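Local coordinates for protein Afp3 (Serratia entomophila, PDB 6RBN) that forms part of the helical sheath around the inner tube of the anti-feeding prophage, a contractile, phage-tail-like injection particle, at residues 379-384 with 408-413; 386-391 with 428-433; 395-398 with 404-407. One frame throughout, in Å; residues are numbered along the deposited sequence.

Contact 1 (379-384 with 408-413)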
loop_
_atom_site.group_PDB
_atom_site.type_symbol
_atom_site.label_atom_id
_atom_site.label_comp_id
_atom_site.label_asym_id
_atom_site.label_seq_id
_atom_site.Cartn_x
_atom_site.Cartn_y
_atom_site.Cartn_z
ATOM N N ARG D 379 37.592 15.409 -15.365
ATOM C CA ARG D 379 36.662 16.331 -16.007
ATOM C C ARG D 379 37.099 16.663 -17.421
ATOM O O ARG D 379 36.260 16.968 -18.276
ATOM C CB ARG D 379 36.530 17.613 -15.190
ATOM C CG ARG D 379 35.836 17.439 -13.859
ATOM C CD ARG D 379 35.830 18.734 -13.062
ATOM N NE ARG D 379 34.993 19.761 -13.671
ATOM C CZ ARG D 379 35.457 20.870 -14.237
ATOM N NH1 ARG D 379 36.761 21.101 -14.277
ATOM N NH2 ARG D 379 34.618 21.748 -14.765
ATOM N N VAL D 380 38.402 16.618 -17.682
ATOM C CA VAL D 380 38.919 16.869 -19.019
ATOM C C VAL D 380 38.790 15.621 -19.888
ATOM O O VAL D 380 38.487 15.711 -21.082
ATOM C CB VAL D 380 40.371 17.372 -18.906
ATOM C CG1 VAL D 380 41.009 17.491 -20.240
ATOM C CG2 VAL D 380 40.394 18.729 -18.245
ATOM N N GLN D 381 38.973 14.441 -19.290
ATOM C CA GLN D 381 38.846 13.187 -20.027
ATOM C C GLN D 381 37.413 12.945 -20.482
ATOM O O GLN D 381 37.185 12.439 -21.586
ATOM C CB GLN D 381 39.328 12.026 -19.159
ATOM C CG GLN D 381 39.303 10.683 -19.848
ATOM C CD GLN D 381 39.792 9.566 -18.966
ATOM O OE1 GLN D 381 40.123 9.781 -17.806
ATOM N NE2 GLN D 381 39.835 8.361 -19.510
ATOM N N THR D 382 36.435 13.325 -19.664
ATOM C CA THR D 382 35.037 13.115 -20.019
ATOM C C THR D 382 34.585 14.102 -21.089
ATOM O O THR D 382 33.782 13.757 -21.963
ATOM C CB THR D 382 34.175 13.229 -18.765
ATOM O OG1 THR D 382 34.660 12.312 -17.779
ATOM C CG2 THR D 382 32.728 12.889 -19.044
ATOM N N ALA D 383 35.116 15.326 -21.052
ATOM C CA ALA D 383 34.760 16.324 -22.056
ATOM C C ALA D 383 35.298 15.961 -23.432
ATOM O O ALA D 383 34.707 16.346 -24.446
ATOM C CB ALA D 383 35.275 17.697 -21.634
ATOM N N ILE D 384 36.406 15.226 -23.492
ATOM C CA ILE D 384 36.903 14.737 -24.771
ATOM C C ILE D 384 36.163 13.470 -25.173
ATOM O O ILE D 384 35.845 13.271 -26.350
ATOM C CB ILE D 384 38.425 14.518 -24.692
ATOM C CG1 ILE D 384 39.128 15.825 -24.349
ATOM C CG2 ILE D 384 38.978 14.028 -26.008
ATOM C CD1 ILE D 384 40.585 15.654 -24.032
ATOM N N VAL D 408 40.824 7.884 -24.974
ATOM C CA VAL D 408 41.348 9.038 -24.250
ATOM C C VAL D 408 42.063 8.519 -23.012
ATOM O O VAL D 408 41.503 7.709 -22.267
ATOM C CB VAL D 408 40.238 10.033 -23.849
ATOM C CG1 VAL D 408 40.839 11.253 -23.179
ATOM C CG2 VAL D 408 39.399 10.443 -25.038
ATOM N N ARG D 409 43.297 8.972 -22.794
ATOM C CA ARG D 409 44.110 8.512 -21.676
ATOM C C ARG D 409 44.703 9.698 -20.933
ATOM O O ARG D 409 45.286 10.594 -21.544
ATOM C CB ARG D 409 45.237 7.597 -22.152
ATOM C CG ARG D 409 44.760 6.290 -22.733
ATOM C CD ARG D 409 45.909 5.489 -23.290
ATOM N NE ARG D 409 45.431 4.282 -23.952
ATOM C CZ ARG D 409 46.207 3.449 -24.635
ATOM N NH1 ARG D 409 47.504 3.693 -24.752
ATOM N NH2 ARG D 409 45.685 2.374 -25.208
ATOM N N VAL D 410 44.557 9.687 -19.610
ATOM C CA VAL D 410 45.168 10.688 -18.743
ATOM C C VAL D 410 45.357 10.051 -17.371
ATOM O O VAL D 410 44.582 9.181 -16.962
ATOM C CB VAL D 410 44.319 11.985 -18.702
ATOM C CG1 VAL D 410 42.968 11.762 -18.044
ATOM C CG2 VAL D 410 45.075 13.136 -18.046
ATOM N N GLY D 411 46.433 10.432 -16.694
ATOM C CA GLY D 411 46.702 9.904 -15.371
ATOM C C GLY D 411 48.014 10.454 -14.860
ATOM O O GLY D 411 48.602 11.350 -15.463
ATOM N N LYS D 412 48.486 9.905 -13.742
ATOM C CA LYS D 412 49.793 10.313 -13.244
ATOM C C LYS D 412 50.874 9.284 -13.521
ATOM O O LYS D 412 51.985 9.660 -13.895
ATOM C CB LYS D 412 49.736 10.606 -11.741
ATOM C CG LYS D 412 51.026 11.212 -11.203
ATOM C CD LYS D 412 50.882 11.729 -9.791
ATOM C CE LYS D 412 50.849 10.610 -8.778
ATOM N NZ LYS D 412 50.835 11.161 -7.396
ATOM N N GLY D 413 50.583 7.995 -13.361
ATOM C CA GLY D 413 51.511 6.989 -13.847
ATOM C C GLY D 413 51.476 6.876 -15.357
ATOM O O GLY D 413 52.483 6.555 -15.990
#
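Q381, in the middle of helix 374-392, and V408, on strand 406-409, bring the two backbones closest, with 6.4 Å between their CA atoms. The strand presents alternate residues to the helix: V408 and V410 point their side chains at it, while R409 points away and is paired through its backbone with Q429 of strand 425-432. On the helix, Q381 and I384, three residues apart and so on one face, look back at the strand.

Q381 is stretched out, its CG anti to the backbone N (chi1 -177°) and chi2 at 180°, which lays it between the two valines. Its methylene carbons behave as an apolar rod: CG lies 3.7 Å from V408 CG1, and CB lies 3.8 Å from V410 CG1. Q381 and V408 run past each other in opposite directions. A glutamine suits this border position because its methylenes pack on the valines while the amide, its OE1 3.5 Å from V410 CG1, can still find polar partners. That OE1 accepts a hydrogen bond from K378 of the same helix, and NE2 stands 3.3 Å from the backbone O of V408. Deeper in, V408 turns its other methyl to I384, CG2 to CG2 at 3.7 Å; two beta-branched residues fill this corner with short, stiff hydrocarbon. I384 also packs on I428 and V430 of strand 425-432.

T382, which points away from 408-413, packs on M95 of a neighbouring Afp1 chain. The arrangement is that of a helix packed on one face of a sheet whose two strands in this chain are antiparallel, here in the C-terminal domain of a tail sheath protein.

Contact 2 (386-391 with 428-433); sequences NYLYRL and IQVGMA
Within 386-391, L388 makes the close contacts, dividing its two methyls between two residues of strand 425-432. CD1 goes to V430, meeting CG1 at 3.7 Å, with the two side chains set aslant. CD2 goes to M432, 3.7 Å from SD and 4.0 Å from CG, and here the side chains cross at about a right angle. The forked end of a leucine suits the task: V430 and M432 are two residues apart on the strand, so both face the helix, and one branch serves each.

V430 is short and branched at CB, a good strand residue that offers a methyl close to the backbone. M432 is long and unbranched; with chi1 -75° and chi2 -179° it stands out from the strand far enough for the sulfur to reach L388. The turn at chi3 (-79°) then carries CE off, so that SD rather than the terminal methyl is nearer the leucine. The backbones stay well apart, the L388 and M432 CA atoms being 8.4 Å from each other.

F353 and A356 of helix 347-364 pack against M432 from the same chain, and F348 of a neighbouring Afp2 chain touches both V430 and M432. Residues 428-431 pair in a parallel ladder with a strand of that Afp2 chain. A helix-backed sheet extended by a strand from the next subunit is characteristic of the C-terminal domains of contractile tail sheaths.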
loop_
_atom_site.group_PDB
_atom_site.type_symbol
_atom_site.label_atom_id
_atom_site.label_comp_id
_atom_site.label_asym_id
_atom_site.label_seq_id
_atom_site.Cartn_x
_atom_site.Cartn_y
_atom_site.Cartn_z
ATOM N N ASN D 386 33.067 12.676 -24.429
ATOM C CA ASN D 386 31.733 13.015 -24.909
ATOM C C ASN D 386 31.774 13.577 -26.318
ATOM O O ASN D 386 30.818 13.404 -27.081
ATOM C CB ASN D 386 31.060 14.017 -23.976
ATOM C CG ASN D 386 30.665 13.411 -22.655
ATOM O OD1 ASN D 386 30.232 12.262 -22.590
ATOM N ND2 ASN D 386 30.782 14.188 -21.591
ATOM N N TYR D 387 32.859 14.260 -26.679
ATOM C CA TYR D 387 32.975 14.794 -28.029
ATOM C C TYR D 387 33.262 13.687 -29.032
ATOM O O TYR D 387 32.675 13.653 -30.118
ATOM C CB TYR D 387 34.067 15.862 -28.086
ATOM C CG TYR D 387 34.244 16.443 -29.463
ATOM C CD1 TYR D 387 33.327 17.346 -29.974
ATOM C CD2 TYR D 387 35.319 16.078 -30.260
ATOM C CE1 TYR D 387 33.476 17.872 -31.236
ATOM C CE2 TYR D 387 35.473 16.596 -31.522
ATOM C CZ TYR D 387 34.550 17.492 -32.003
ATOM O OH TYR D 387 34.701 18.015 -33.263
ATOM N N LEU D 388 34.173 12.777 -28.688
ATOM C CA LEU D 388 34.545 11.715 -29.612
ATOM C C LEU D 388 33.463 10.660 -29.749
ATOM O O LEU D 388 33.454 9.932 -30.744
ATOM C CB LEU D 388 35.844 11.056 -29.164
ATOM C CG LEU D 388 37.089 11.931 -29.172
ATOM C CD1 LEU D 388 38.258 11.150 -28.634
ATOM C CD2 LEU D 388 37.370 12.435 -30.562
ATOM N N TYR D 389 32.562 10.549 -28.776
ATOM C CA TYR D 389 31.451 9.621 -28.926
ATOM C C TYR D 389 30.432 10.137 -29.928
ATOM O O TYR D 389 29.881 9.353 -30.706
ATOM C CB TYR D 389 30.777 9.365 -27.582
ATOM C CG TYR D 389 29.652 8.362 -27.661
ATOM C CD1 TYR D 389 29.917 7.004 -27.745
ATOM C CD2 TYR D 389 28.328 8.772 -27.663
ATOM C CE1 TYR D 389 28.897 6.084 -27.821
ATOM C CE2 TYR D 389 27.304 7.863 -27.750
ATOM C CZ TYR D 389 27.593 6.520 -27.823
ATOM O OH TYR D 389 26.567 5.610 -27.902
ATOM N N ARG D 390 30.162 11.441 -29.930
ATOM C CA ARG D 390 29.176 11.971 -30.859
ATOM C C ARG D 390 29.760 12.270 -32.232
ATOM O O ARG D 390 29.021 12.718 -33.111
ATOM C CB ARG D 390 28.504 13.221 -30.288
ATOM C CG ARG D 390 29.406 14.417 -30.092
ATOM C CD ARG D 390 28.594 15.622 -29.630
ATOM N NE ARG D 390 27.982 15.425 -28.316
ATOM C CZ ARG D 390 28.542 15.789 -27.165
ATOM N NH1 ARG D 390 29.725 16.384 -27.160
ATOM N NH2 ARG D 390 27.910 15.569 -26.020
ATOM N N LEU D 391 31.062 12.055 -32.433
ATOM C CA LEU D 391 31.574 11.925 -33.792
ATOM C C LEU D 391 31.402 10.508 -34.308
ATOM O O LEU D 391 31.110 10.307 -35.490
ATOM C CB LEU D 391 33.050 12.307 -33.871
ATOM C CG LEU D 391 33.481 13.762 -33.781
ATOM C CD1 LEU D 391 34.988 13.817 -33.820
ATOM C CD2 LEU D 391 32.891 14.545 -34.929
ATOM N N ILE D 428 47.613 14.669 -22.289
ATOM C CA ILE D 428 46.487 13.823 -22.659
ATOM C C ILE D 428 46.829 13.144 -23.974
ATOM O O ILE D 428 47.314 13.800 -24.902
ATOM C CB ILE D 428 45.207 14.659 -22.815
ATOM C CG1 ILE D 428 44.980 15.505 -21.574
ATOM C CG2 ILE D 428 44.005 13.767 -23.026
ATOM C CD1 ILE D 428 44.157 16.695 -21.853
ATOM N N GLN D 429 46.575 11.845 -24.063
ATOM C CA GLN D 429 46.781 11.099 -25.298
ATOM C C GLN D 429 45.433 10.742 -25.897
ATOM O O GLN D 429 44.677 9.960 -25.314
ATOM C CB GLN D 429 47.612 9.843 -25.053
ATOM C CG GLN D 429 49.047 10.138 -24.710
ATOM C CD GLN D 429 49.838 8.885 -24.453
ATOM O OE1 GLN D 429 49.298 7.783 -24.490
ATOM N NE2 GLN D 429 51.124 9.044 -24.175
ATOM N N VAL D 430 45.138 11.312 -27.060
ATOM C CA VAL D 430 43.892 11.087 -27.776
ATOM C C VAL D 430 44.223 10.433 -29.107
ATOM O O VAL D 430 45.130 10.880 -29.816
ATOM C CB VAL D 430 43.128 12.413 -27.986
ATOM C CG1 VAL D 430 41.844 12.187 -28.750
ATOM C CG2 VAL D 430 42.851 13.086 -26.662
ATOM N N GLY D 431 43.506 9.371 -29.439
ATOM C CA GLY D 431 43.669 8.720 -30.725
ATOM C C GLY D 431 42.327 8.536 -31.394
ATOM O O GLY D 431 41.292 8.451 -30.736
ATOM N N MET D 432 42.350 8.499 -32.725
ATOM C CA MET D 432 41.150 8.303 -33.523
ATOM C C MET D 432 41.451 7.378 -34.689
ATOM O O MET D 432 42.606 7.055 -34.971
ATOM C CB MET D 432 40.586 9.627 -34.050
ATOM C CG MET D 432 39.876 10.467 -33.017
ATOM S SD MET D 432 39.210 11.982 -33.716
ATOM C CE MET D 432 40.684 12.979 -33.777
ATOM N N ALA D 433 40.390 6.958 -35.374
ATOM C CA ALA D 433 40.500 6.071 -36.528
ATOM C C ALA D 433 39.508 6.538 -37.583
ATOM O O ALA D 433 38.296 6.400 -37.396
ATOM C CB ALA D 433 40.237 4.620 -36.139
#

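Contact 3 (395-398 with 404-407); sequences GALA and EAYF
L397 meets the phenol ring of Y406 with a methyl, its CD1 lying 4.0 Å from the ring's CD1. The approach is oblique to the ring, and the two side chains cross at about a right angle, so a single branch of the leucine touches rather than its whole length. The ring gets there because CG of Y406 sits between the backbone N and the carbonyl carbon (chi1 63°), swinging it toward helix 374-392, where D385, L388 and Y389 touch it. A large aromatic suits this spot: it spans the gap between strand and helix, with L397 closing in from the loop.

Next to it the packing is smaller in scale. L397 CB and A405 CB stand 3.9 Å apart, where the backbones are nearest, at 5.8 Å between these residues' CA atoms. Alanine at 405 lets the loop come so near, and A405 also rests on W392 of the helix. At the margin two carbonyl oxygens, A398 O and E404 O, are 4.0 Å apart. E404 is exposed, as befits a carboxylate.

The loop leaves the helix through a Schellman motif, with G395 (phi 97°) as its C-prime residue, A396 N bonded to L391 O and G395 N to W392 O; at these angles a CB would jam against the preceding carbonyl, hence glycine. The side-chain contacts between the segments are apolar, consistent with burial of L397, A405 and Y406, rather than directed bonds, holding loop and strand together.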
loop_
_atom_site.group_PDB
_atom_site.type_symbol
_atom_site.label_atom_id
_atom_site.label_comp_id
_atom_site.label_asym_id
_atom_site.label_seq_id
_atom_site.Cartn_x
_atom_site.Cartn_y
_atom_site.Cartn_z
ATOM N N GLY D 395 29.008 8.910 -37.750
ATOM C CA GLY D 395 29.688 8.317 -38.878
ATOM C C GLY D 395 31.074 8.834 -39.181
ATOM O O GLY D 395 31.636 8.458 -40.214
ATOM N N ALA D 396 31.647 9.676 -38.322
ATOM C CA ALA D 396 32.941 10.274 -38.628
ATOM C C ALA D 396 34.082 9.284 -38.451
ATOM O O ALA D 396 34.996 9.235 -39.281
ATOM C CB ALA D 396 33.180 11.498 -37.747
ATOM N N LEU D 397 34.053 8.498 -37.385
ATOM C CA LEU D 397 35.160 7.621 -37.051
ATOM C C LEU D 397 34.896 6.212 -37.553
ATOM O O LEU D 397 33.757 5.742 -37.585
ATOM C CB LEU D 397 35.391 7.612 -35.542
ATOM C CG LEU D 397 35.776 8.978 -34.976
ATOM C CD1 LEU D 397 35.884 8.922 -33.469
ATOM C CD2 LEU D 397 37.069 9.462 -35.590
ATOM N N ALA D 398 35.973 5.534 -37.948
ATOM C CA ALA D 398 35.884 4.203 -38.542
ATOM C C ALA D 398 36.001 3.166 -37.434
ATOM O O ALA D 398 37.072 2.645 -37.137
ATOM C CB ALA D 398 36.962 4.010 -39.599
ATOM N N GLU D 404 37.054 0.631 -30.723
ATOM C CA GLU D 404 37.898 0.560 -31.902
ATOM C C GLU D 404 37.987 1.888 -32.631
ATOM O O GLU D 404 38.792 2.020 -33.559
ATOM C CB GLU D 404 37.370 -0.509 -32.858
ATOM C CG GLU D 404 37.481 -1.916 -32.318
ATOM C CD GLU D 404 36.901 -2.946 -33.260
ATOM O OE1 GLU D 404 36.275 -2.549 -34.265
ATOM O OE2 GLU D 404 37.079 -4.154 -33.001
ATOM N N ALA D 405 37.170 2.866 -32.241
ATOM C CA ALA D 405 37.187 4.158 -32.913
ATOM C C ALA D 405 38.168 5.120 -32.259
ATOM O O ALA D 405 38.909 5.821 -32.958
ATOM C CB ALA D 405 35.787 4.758 -32.923
ATOM N N TYR D 406 38.192 5.176 -30.931
ATOM C CA TYR D 406 38.961 6.205 -30.246
ATOM C C TYR D 406 39.384 5.712 -28.870
ATOM O O TYR D 406 38.970 4.644 -28.416
ATOM C CB TYR D 406 38.159 7.511 -30.144
ATOM C CG TYR D 406 36.886 7.413 -29.330
ATOM C CD1 TYR D 406 35.694 7.015 -29.919
ATOM C CD2 TYR D 406 36.870 7.750 -27.982
ATOM C CE1 TYR D 406 34.534 6.926 -29.184
ATOM C CE2 TYR D 406 35.717 7.663 -27.243
ATOM C CZ TYR D 406 34.552 7.253 -27.847
ATOM O OH TYR D 406 33.398 7.172 -27.108
ATOM N N PHE D 407 40.221 6.516 -28.215
ATOM C CA PHE D 407 40.588 6.331 -26.819
ATOM C C PHE D 407 41.066 7.665 -26.264
ATOM O O PHE D 407 41.636 8.481 -26.990
ATOM C CB PHE D 407 41.672 5.255 -26.630
ATOM C CG PHE D 407 43.010 5.599 -27.235
ATOM C CD1 PHE D 407 43.274 5.307 -28.558
ATOM C CD2 PHE D 407 44.020 6.159 -26.466
ATOM C CE1 PHE D 407 44.500 5.606 -29.114
ATOM C CE2 PHE D 407 45.241 6.465 -27.019
ATOM C CZ PHE D 407 45.482 6.185 -28.341
#

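Contacts 1 and 2 both lay helix 374-392 against the same antiparallel sheet, one on strand 406-409 and the other on 425-432; their centres are 11 Å apart, and the pairing of R409 with Q429 joins the strands. Contact 2 is fully buried and apolar, whereas contact 1 is only partly buried and mixes aliphatic groups with an amide at its border. Contact 3, about 7 Å from contact 2 between centres, is enclosed in the loop that both others close: it packs the chain leaving the helix onto 404-407, which leads into strand 406-409. It too has a buried apolar heart, but E404 at its margin is exposed.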